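Local coordinates for protein glucoamylase (Thermoanaerobacterium thermosaccharolyticum, PDB 1LF6) that hydrolyses terminal alpha-1,4-linked glucose residues one after another from the non-reducing ends of glucan chains, probably releasing beta-D-glucose, at residues E29-K37 with L321-D331; T69-T80 with K150-N161. All blocks are in the same frame, centred on the assembly; numbering follows the deposited sequence.

In the fold
Both contacts are largely buried, but they do different work in the fold. Contact 2 pairs two neighbouring strands within the N-terminal beta-sandwich domain and lies away from the annotated sites. Contact 1 joins a loop of that domain to a loop of the catalytic domain that itself carries Trp325, a probable substrate-binding residue. Contact 2 rests on regular antiparallel backbone bonds and apolar packing. Contact 1 has no regular sheet and relies on carbonyl groups, one water and one tryptophan. Their centres are about 14 Å apart and they touch, among other places, at His158, whose NE2 probably bonds to Asp30 OD2 and whose ring meets Trp32 edge-to-face.

Contact 1: residues E29-K37 with L321-D331; sequences EDTWASAQK and LSIPWGDGQRD
Glu29 meets Arg330 where the N-terminal beta-sandwich domain touches the (alpha/alpha)6-barrel domain of this family 15 enzyme. Glu29 OE2 lies 3.3 Å from Arg330 CD, against the aliphatic part of the arginine. The carboxylate and guanidinium planes stand 87° apart. No N-H of Arg330 points at Glu29 OE1; the opposite charges probably attract, but this is no salt bridge. Asp30 O takes a hydrogen bond from Asp331 N at 3.1 Å. The carboxylate of Asp30 turns elsewhere, to His158. Thr31 places OG1 opposite its own backbone N (chi1 -159°). This puts OG1 among three carbonyl oxygens, 2.5 Å from Gly326 O and 2.6 Å from both Asp327 O and Gln329 O. It has one proton to give among them. The indole of Trp32 receives Ile323 CD1 over one face, a CH-pi contact 3.6 Å from the centroid of the five-membered ring. Replacing this indole by an alanine is likely to leave a gap over Ile323 CD1 and to take from the His158 ring its edge-to-face neighbour. A water next to Ala33 O accepts a hydrogen bond from Ile323 N at 2.8 Å and links the two loops. Ala35 CB packs 3.3 Å from Pro324 CA. Pro324 belongs to a type II turn from Ile323 to Gly326, which also holds Trp325, a probable substrate-binding residue. Trp325 NE1 bonds to Glu583. Lys37 curls back along its own loop with a bend at chi2 (-58°). Its NZ forms a salt bridge with Glu61 and donates to Ser34 O at 2.8 Å.

Contact 2: residues T69-T80 with K150-N161; sequences TADVKEIKFIVT and KLYLAYDPHIKN
Phe77 and Leu153 face each other in a non-hydrogen-bonded pair of antiparallel strands. Leu153 sets CG opposite its backbone N (chi1 -177°), and a turn at chi2 brings CD1 over one face of the Phe77 ring. CD1 lies 3.8 Å from the ring centroid in a CH-pi contact, shifted toward the rim. Leu151 adds its CD1, 3.7 Å from Phe77 CD1. On the same face of the sheet Tyr155 is met at its ring edge. Ile75 CG1 comes within 3.7 Å of Tyr155 CD1, and Val72 CG2 is equally close to Tyr155 CE1. Pro157 lies over a face of this ring, and the hydroxyl bonds to Thr188. The other face of the sheet carries Lys76, Ala154, Ile78, Tyr152 and Thr80. There the methyl CG2 of Thr80 touches the ring edge of Tyr152, 3.5 Å from CE1. The chain turns a corner at Lys73. Lys73 runs alongside His158 and lays CB over the centre of the imidazole, 3.5 Å from its centroid. Its CG, anti to N (chi1 -173°), continues over the same ring beside CE1. Its NZ goes on to a salt bridge with Glu74 OE1. Before the corner, Asp71 OD2 uses its anti lone pair to take a nearly straight bond (171°) from the backbone Lys160 N at 3.0 Å. Between Lys73 and Thr80 regular backbone bonds hold the strands together. The apolar side bearing Phe77, Leu151 and Tyr155 packs on strands 118-126 and 186-192 of the opposing sheet, as expected for the two-layer antiparallel beta sandwich of the N-terminal domain.

Contact 1: residues E29-K37 with L321-D331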
# COMPACT_ATOMS: atom_id res chain seq x y z
N GLU A 29 9.02 20.89 -13.00
CA GLU A 29 8.13 20.11 -12.18
C GLU A 29 8.58 18.64 -12.29
O GLU A 29 9.32 18.26 -13.17
CB GLU A 29 6.69 20.23 -12.67
CG GLU A 29 6.04 21.58 -12.38
CD GLU A 29 4.62 21.67 -12.89
OE1 GLU A 29 3.97 22.72 -12.67
OE2 GLU A 29 4.15 20.68 -13.49
N ASP A 30 8.22 18.00 -11.24
CA ASP A 30 8.72 16.63 -10.94
C ASP A 30 7.50 15.74 -10.78
O ASP A 30 6.33 16.20 -10.87
CB ASP A 30 9.61 16.73 -9.73
CG ASP A 30 10.59 15.65 -9.44
OD1 ASP A 30 10.93 14.75 -10.22
OD2 ASP A 30 11.20 15.74 -8.32
N THR A 31 7.72 14.53 -10.39
CA THR A 31 6.78 13.44 -10.34
C THR A 31 7.15 12.52 -9.20
O THR A 31 8.34 12.49 -8.83
CB THR A 31 6.79 12.71 -11.71
OG1 THR A 31 5.63 11.96 -11.94
CG2 THR A 31 8.06 11.99 -12.02
N TRP A 32 6.27 11.65 -8.78
CA TRP A 32 6.69 10.70 -7.73
C TRP A 32 7.38 9.52 -8.38
O TRP A 32 7.41 9.36 -9.59
CB TRP A 32 5.48 10.30 -6.90
CG TRP A 32 4.93 11.44 -6.07
CD1 TRP A 32 3.84 12.19 -6.45
CD2 TRP A 32 5.44 12.02 -4.89
NE1 TRP A 32 3.62 13.17 -5.52
CE2 TRP A 32 4.58 13.09 -4.54
CE3 TRP A 32 6.52 11.70 -4.05
CZ2 TRP A 32 4.79 13.87 -3.41
CZ3 TRP A 32 6.71 12.47 -2.92
CH2 TRP A 32 5.86 13.54 -2.62
N ALA A 33 7.88 8.63 -7.54
CA ALA A 33 8.54 7.41 -7.99
C ALA A 33 7.57 6.30 -8.39
O ALA A 33 6.39 6.34 -8.04
CB ALA A 33 9.50 6.90 -6.91
N SER A 34 8.08 5.31 -9.11
CA SER A 34 7.29 4.18 -9.54
C SER A 34 6.62 3.55 -8.31
O SER A 34 7.25 3.40 -7.26
CB SER A 34 8.17 3.14 -10.22
OG SER A 34 7.45 1.95 -10.48
N ALA A 35 5.35 3.18 -8.46
CA ALA A 35 4.59 2.58 -7.37
C ALA A 35 4.94 1.11 -7.12
O ALA A 35 4.50 0.53 -6.12
CB ALA A 35 3.09 2.73 -7.63
N GLN A 36 5.70 0.51 -8.02
CA GLN A 36 6.13 -0.89 -7.86
C GLN A 36 7.30 -0.83 -6.88
O GLN A 36 8.37 -0.29 -7.19
CB GLN A 36 6.56 -1.48 -9.21
CG GLN A 36 7.49 -2.68 -9.13
CD GLN A 36 6.89 -3.91 -8.45
OE1 GLN A 36 7.59 -4.90 -8.24
NE2 GLN A 36 5.60 -3.85 -8.10
N LYS A 37 7.10 -1.38 -5.69
CA LYS A 37 8.13 -1.34 -4.67
C LYS A 37 8.86 -2.65 -4.42
O LYS A 37 8.25 -3.72 -4.39
CB LYS A 37 7.52 -0.85 -3.35
CG LYS A 37 6.79 0.48 -3.45
CD LYS A 37 7.70 1.58 -3.98
CE LYS A 37 6.99 2.92 -3.99
NZ LYS A 37 7.82 4.00 -4.60
N LEU A 321 1.36 1.84 0.71
CA LEU A 321 2.39 2.84 0.93
C LEU A 321 3.08 3.17 -0.40
O LEU A 321 4.29 3.08 -0.52
CB LEU A 321 3.42 2.35 1.96
CG LEU A 321 4.32 3.42 2.58
CD1 LEU A 321 3.48 4.48 3.29
CD2 LEU A 321 5.28 2.76 3.57
N SER A 322 2.28 3.54 -1.39
CA SER A 322 2.81 3.90 -2.69
C SER A 322 1.91 4.92 -3.37
O SER A 322 0.82 5.23 -2.87
CB SER A 322 2.94 2.67 -3.59
OG SER A 322 1.68 2.11 -3.93
N ILE A 323 2.36 5.45 -4.49
CA ILE A 323 1.61 6.42 -5.27
C ILE A 323 1.51 5.87 -6.68
O ILE A 323 2.33 6.19 -7.54
CB ILE A 323 2.35 7.77 -5.29
CG1 ILE A 323 2.52 8.27 -3.85
CG2 ILE A 323 1.57 8.78 -6.13
CD1 ILE A 323 3.41 9.48 -3.73
N PRO A 324 0.50 5.02 -6.94
CA PRO A 324 0.29 4.41 -8.25
C PRO A 324 0.56 5.30 -9.45
O PRO A 324 0.14 6.46 -9.50
CB PRO A 324 -1.17 3.92 -8.19
CG PRO A 324 -1.78 4.78 -7.12
CD PRO A 324 -0.69 4.84 -6.09
N TRP A 325 1.28 4.75 -10.42
CA TRP A 325 1.63 5.47 -11.64
C TRP A 325 2.22 6.83 -11.29
O TRP A 325 2.03 7.81 -12.01
CB TRP A 325 0.38 5.62 -12.51
CG TRP A 325 -0.25 4.30 -12.83
CD1 TRP A 325 0.26 3.32 -13.63
CD2 TRP A 325 -1.48 3.78 -12.30
NE1 TRP A 325 -0.57 2.22 -13.63
CE2 TRP A 325 -1.65 2.48 -12.83
CE3 TRP A 325 -2.46 4.29 -11.43
CZ2 TRP A 325 -2.76 1.68 -12.52
CZ3 TRP A 325 -3.56 3.49 -11.12
CH2 TRP A 325 -3.70 2.20 -11.66
N GLY A 326 2.95 6.87 -10.17
CA GLY A 326 3.57 8.10 -9.71
C GLY A 326 4.43 8.75 -10.77
O GLY A 326 4.56 9.98 -10.81
N ASP A 327 5.04 7.93 -11.63
CA ASP A 327 5.89 8.43 -12.70
C ASP A 327 5.12 9.44 -13.55
O ASP A 327 5.69 10.41 -14.05
CB ASP A 327 6.35 7.27 -13.58
CG ASP A 327 7.23 7.72 -14.73
OD1 ASP A 327 7.43 6.93 -15.68
OD2 ASP A 327 7.74 8.86 -14.68
N GLY A 328 3.82 9.21 -13.70
CA GLY A 328 2.99 10.10 -14.48
C GLY A 328 2.17 11.07 -13.64
O GLY A 328 1.41 11.88 -14.18
N GLN A 329 2.33 10.99 -12.32
CA GLN A 329 1.60 11.88 -11.42
C GLN A 329 2.42 13.12 -11.08
O GLN A 329 3.60 13.02 -10.74
CB GLN A 329 1.21 11.16 -10.13
CG GLN A 329 0.05 10.19 -10.27
CD GLN A 329 -0.65 9.95 -8.94
OE1 GLN A 329 -1.12 10.88 -8.29
NE2 GLN A 329 -0.74 8.68 -8.54
N ARG A 330 1.78 14.29 -11.16
CA ARG A 330 2.47 15.54 -10.84
C ARG A 330 2.77 15.53 -9.34
O ARG A 330 1.99 15.03 -8.54
CB ARG A 330 1.61 16.75 -11.22
CG ARG A 330 2.41 18.05 -11.32
CD ARG A 330 1.60 19.18 -11.95
NE ARG A 330 0.48 19.59 -11.11
CZ ARG A 330 -0.37 20.56 -11.42
NH1 ARG A 330 -0.24 21.22 -12.57
NH2 ARG A 330 -1.36 20.87 -10.59
N ASP A 331 3.92 16.10 -8.99
CA ASP A 331 4.41 16.14 -7.62
C ASP A 331 3.61 16.85 -6.52
O ASP A 331 3.98 16.77 -5.35
CB ASP A 331 5.83 16.71 -7.62
CG ASP A 331 5.89 18.13 -8.15
OD1 ASP A 331 5.37 18.39 -9.26
OD2 ASP A 331 6.46 19.00 -7.46
O HOH W 1 4.97 5.45 -5.47

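Contact 2: residues T69-T80 with K150-N161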
# COMPACT_ATOMS: atom_id res chain seq x y z
N THR A 69 2.42 11.35 5.12
CA THR A 69 3.22 12.54 4.86
C THR A 69 4.56 12.15 4.22
O THR A 69 5.54 11.85 4.91
CB THR A 69 3.50 13.34 6.15
OG1 THR A 69 2.27 13.57 6.83
CG2 THR A 69 4.14 14.69 5.83
N ALA A 70 4.58 12.12 2.89
CA ALA A 70 5.79 11.78 2.15
C ALA A 70 6.62 13.06 2.10
O ALA A 70 6.08 14.14 1.88
CB ALA A 70 5.44 11.31 0.75
N ASP A 71 7.92 12.92 2.30
CA ASP A 71 8.81 14.07 2.31
C ASP A 71 9.95 13.91 1.32
O ASP A 71 10.67 14.87 1.04
CB ASP A 71 9.40 14.26 3.70
CG ASP A 71 8.35 14.48 4.76
OD1 ASP A 71 8.28 13.67 5.71
OD2 ASP A 71 7.59 15.46 4.64
N VAL A 72 10.10 12.70 0.81
CA VAL A 72 11.18 12.40 -0.12
C VAL A 72 10.68 11.68 -1.37
O VAL A 72 9.78 10.85 -1.29
CB VAL A 72 12.24 11.51 0.57
CG1 VAL A 72 13.37 11.19 -0.38
CG2 VAL A 72 12.75 12.20 1.83
N LYS A 73 11.26 12.01 -2.51
CA LYS A 73 10.86 11.36 -3.76
C LYS A 73 11.84 10.23 -4.04
O LYS A 73 11.44 9.12 -4.37
CB LYS A 73 10.87 12.38 -4.90
CG LYS A 73 10.31 11.86 -6.22
CD LYS A 73 11.39 11.33 -7.13
CE LYS A 73 10.84 10.98 -8.51
NZ LYS A 73 11.91 10.58 -9.46
N GLU A 74 13.13 10.53 -3.88
CA GLU A 74 14.19 9.55 -4.11
C GLU A 74 15.53 9.93 -3.50
O GLU A 74 15.77 11.08 -3.14
CB GLU A 74 14.43 9.36 -5.61
CG GLU A 74 13.38 8.60 -6.37
CD GLU A 74 13.88 8.22 -7.74
OE1 GLU A 74 14.36 9.13 -8.46
OE2 GLU A 74 13.80 7.02 -8.10
N ILE A 75 16.39 8.92 -3.39
CA ILE A 75 17.75 9.07 -2.89
C ILE A 75 18.50 8.01 -3.69
O ILE A 75 18.39 6.81 -3.40
CB ILE A 75 17.88 8.75 -1.39
CG1 ILE A 75 16.98 9.67 -0.57
CG2 ILE A 75 19.33 8.93 -0.95
CD1 ILE A 75 16.98 9.36 0.92
N LYS A 76 19.22 8.43 -4.72
CA LYS A 76 19.94 7.50 -5.57
C LYS A 76 21.39 7.88 -5.83
O LYS A 76 21.82 9.00 -5.56
CB LYS A 76 19.22 7.38 -6.92
CG LYS A 76 19.24 8.67 -7.73
CD LYS A 76 18.42 8.55 -9.00
CE LYS A 76 18.39 9.87 -9.75
NZ LYS A 76 17.59 9.79 -11.00
N PHE A 77 22.14 6.92 -6.36
CA PHE A 77 23.55 7.13 -6.68
C PHE A 77 23.75 7.30 -8.17
O PHE A 77 23.05 6.68 -8.98
CB PHE A 77 24.39 5.94 -6.21
CG PHE A 77 24.71 5.96 -4.74
CD1 PHE A 77 25.52 6.97 -4.22
CD2 PHE A 77 24.21 4.99 -3.89
CE1 PHE A 77 25.81 7.00 -2.86
CE2 PHE A 77 24.50 5.02 -2.53
CZ PHE A 77 25.30 6.03 -2.02
N ILE A 78 24.69 8.17 -8.53
CA ILE A 78 25.03 8.41 -9.92
C ILE A 78 26.54 8.21 -10.02
O ILE A 78 27.30 8.76 -9.22
CB ILE A 78 24.70 9.85 -10.37
CG1 ILE A 78 23.23 10.17 -10.07
CG2 ILE A 78 24.97 10.01 -11.86
CD1 ILE A 78 22.25 9.23 -10.75
N VAL A 79 26.97 7.40 -10.99
CA VAL A 79 28.39 7.14 -11.16
C VAL A 79 28.88 7.53 -12.54
O VAL A 79 28.15 7.44 -13.52
CB VAL A 79 28.71 5.64 -10.92
CG1 VAL A 79 27.78 4.78 -11.72
CG2 VAL A 79 30.15 5.34 -11.30
N THR A 80 30.13 7.97 -12.61
CA THR A 80 30.74 8.37 -13.87
C THR A 80 32.24 8.11 -13.82
O THR A 80 32.80 7.83 -12.76
CB THR A 80 30.50 9.87 -14.15
OG1 THR A 80 30.98 10.19 -15.46
CG2 THR A 80 31.23 10.73 -13.13
N LYS A 150 33.77 8.06 -10.23
CA LYS A 150 33.30 9.11 -9.34
C LYS A 150 31.90 8.69 -8.90
O LYS A 150 31.11 8.21 -9.71
CB LYS A 150 33.23 10.46 -10.06
CG LYS A 150 34.57 11.15 -10.30
CD LYS A 150 35.40 10.44 -11.36
CE LYS A 150 36.67 11.23 -11.66
NZ LYS A 150 37.58 10.50 -12.58
N LEU A 151 31.60 8.87 -7.62
CA LEU A 151 30.29 8.49 -7.11
C LEU A 151 29.57 9.69 -6.52
O LEU A 151 30.11 10.39 -5.66
CB LEU A 151 30.44 7.40 -6.04
CG LEU A 151 29.15 6.86 -5.43
CD1 LEU A 151 28.36 6.09 -6.48
CD2 LEU A 151 29.49 5.96 -4.26
N TYR A 152 28.35 9.93 -6.99
CA TYR A 152 27.56 11.05 -6.51
C TYR A 152 26.21 10.60 -5.97
O TYR A 152 25.60 9.66 -6.49
CB TYR A 152 27.36 12.08 -7.62
CG TYR A 152 28.64 12.49 -8.33
CD1 TYR A 152 29.14 11.73 -9.38
CD2 TYR A 152 29.35 13.62 -7.93
CE1 TYR A 152 30.32 12.08 -10.03
CE2 TYR A 152 30.54 13.98 -8.56
CZ TYR A 152 31.02 13.21 -9.61
OH TYR A 152 32.20 13.55 -10.24
N LEU A 153 25.75 11.28 -4.93
CA LEU A 153 24.47 10.98 -4.30
C LEU A 153 23.50 12.12 -4.60
O LEU A 153 23.82 13.29 -4.39
CB LEU A 153 24.66 10.86 -2.78
CG LEU A 153 23.43 10.47 -1.95
CD1 LEU A 153 22.97 9.08 -2.35
CD2 LEU A 153 23.78 10.50 -0.46
N ALA A 154 22.32 11.77 -5.11
CA ALA A 154 21.30 12.77 -5.44
C ALA A 154 20.07 12.57 -4.57
O ALA A 154 19.35 11.58 -4.71
CB ALA A 154 20.93 12.67 -6.91
N TYR A 155 19.83 13.52 -3.68
CA TYR A 155 18.70 13.49 -2.77
C TYR A 155 17.62 14.45 -3.26
O TYR A 155 17.88 15.64 -3.43
CB TYR A 155 19.16 13.90 -1.36
CG TYR A 155 18.04 14.22 -0.40
CD1 TYR A 155 17.02 13.31 -0.15
CD2 TYR A 155 18.01 15.44 0.28
CE1 TYR A 155 15.99 13.60 0.75
CE2 TYR A 155 17.00 15.74 1.19
CZ TYR A 155 15.99 14.81 1.41
OH TYR A 155 14.99 15.10 2.31
N ASP A 156 16.41 13.94 -3.50
CA ASP A 156 15.32 14.78 -3.97
C ASP A 156 14.22 14.95 -2.92
O ASP A 156 13.35 14.09 -2.78
CB ASP A 156 14.71 14.21 -5.25
CG ASP A 156 13.67 15.12 -5.85
OD1 ASP A 156 13.11 14.76 -6.90
OD2 ASP A 156 13.40 16.20 -5.28
N PRO A 157 14.25 16.06 -2.18
CA PRO A 157 13.22 16.26 -1.17
C PRO A 157 11.89 16.78 -1.72
O PRO A 157 11.87 17.68 -2.57
CB PRO A 157 13.87 17.26 -0.22
CG PRO A 157 14.66 18.11 -1.15
CD PRO A 157 15.29 17.10 -2.08
N HIS A 158 10.80 16.19 -1.26
CA HIS A 158 9.45 16.60 -1.63
C HIS A 158 8.71 16.73 -0.31
O HIS A 158 7.74 16.01 -0.07
CB HIS A 158 8.76 15.54 -2.49
CG HIS A 158 9.17 15.57 -3.93
ND1 HIS A 158 8.39 15.04 -4.93
CD2 HIS A 158 10.28 16.06 -4.53
CE1 HIS A 158 9.00 15.19 -6.09
NE2 HIS A 158 10.15 15.81 -5.88
N ILE A 159 9.19 17.63 0.53
CA ILE A 159 8.61 17.82 1.85
C ILE A 159 7.12 18.11 1.85
O ILE A 159 6.62 18.92 1.07
CB ILE A 159 9.38 18.93 2.60
CG1 ILE A 159 10.87 18.58 2.60
CG2 ILE A 159 8.87 19.05 4.04
CD1 ILE A 159 11.76 19.70 3.09
N LYS A 160 6.42 17.43 2.75
CA LYS A 160 4.98 17.55 2.90
C LYS A 160 4.21 17.31 1.60
O LYS A 160 3.38 18.12 1.20
CB LYS A 160 4.61 18.91 3.50
CG LYS A 160 4.79 18.97 5.00
CD LYS A 160 3.94 20.08 5.60
CE LYS A 160 3.81 19.92 7.10
NZ LYS A 160 2.84 20.89 7.67
N ASN A 161 4.50 16.19 0.96
CA ASN A 161 3.83 15.76 -0.27
C ASN A 161 3.90 16.66 -1.50
O ASN A 161 2.97 16.67 -2.30
CB ASN A 161 2.36 15.46 0.03
CG ASN A 161 2.20 14.42 1.12
OD1 ASN A 161 1.71 14.71 2.21
ND2 ASN A 161 2.62 13.20 0.83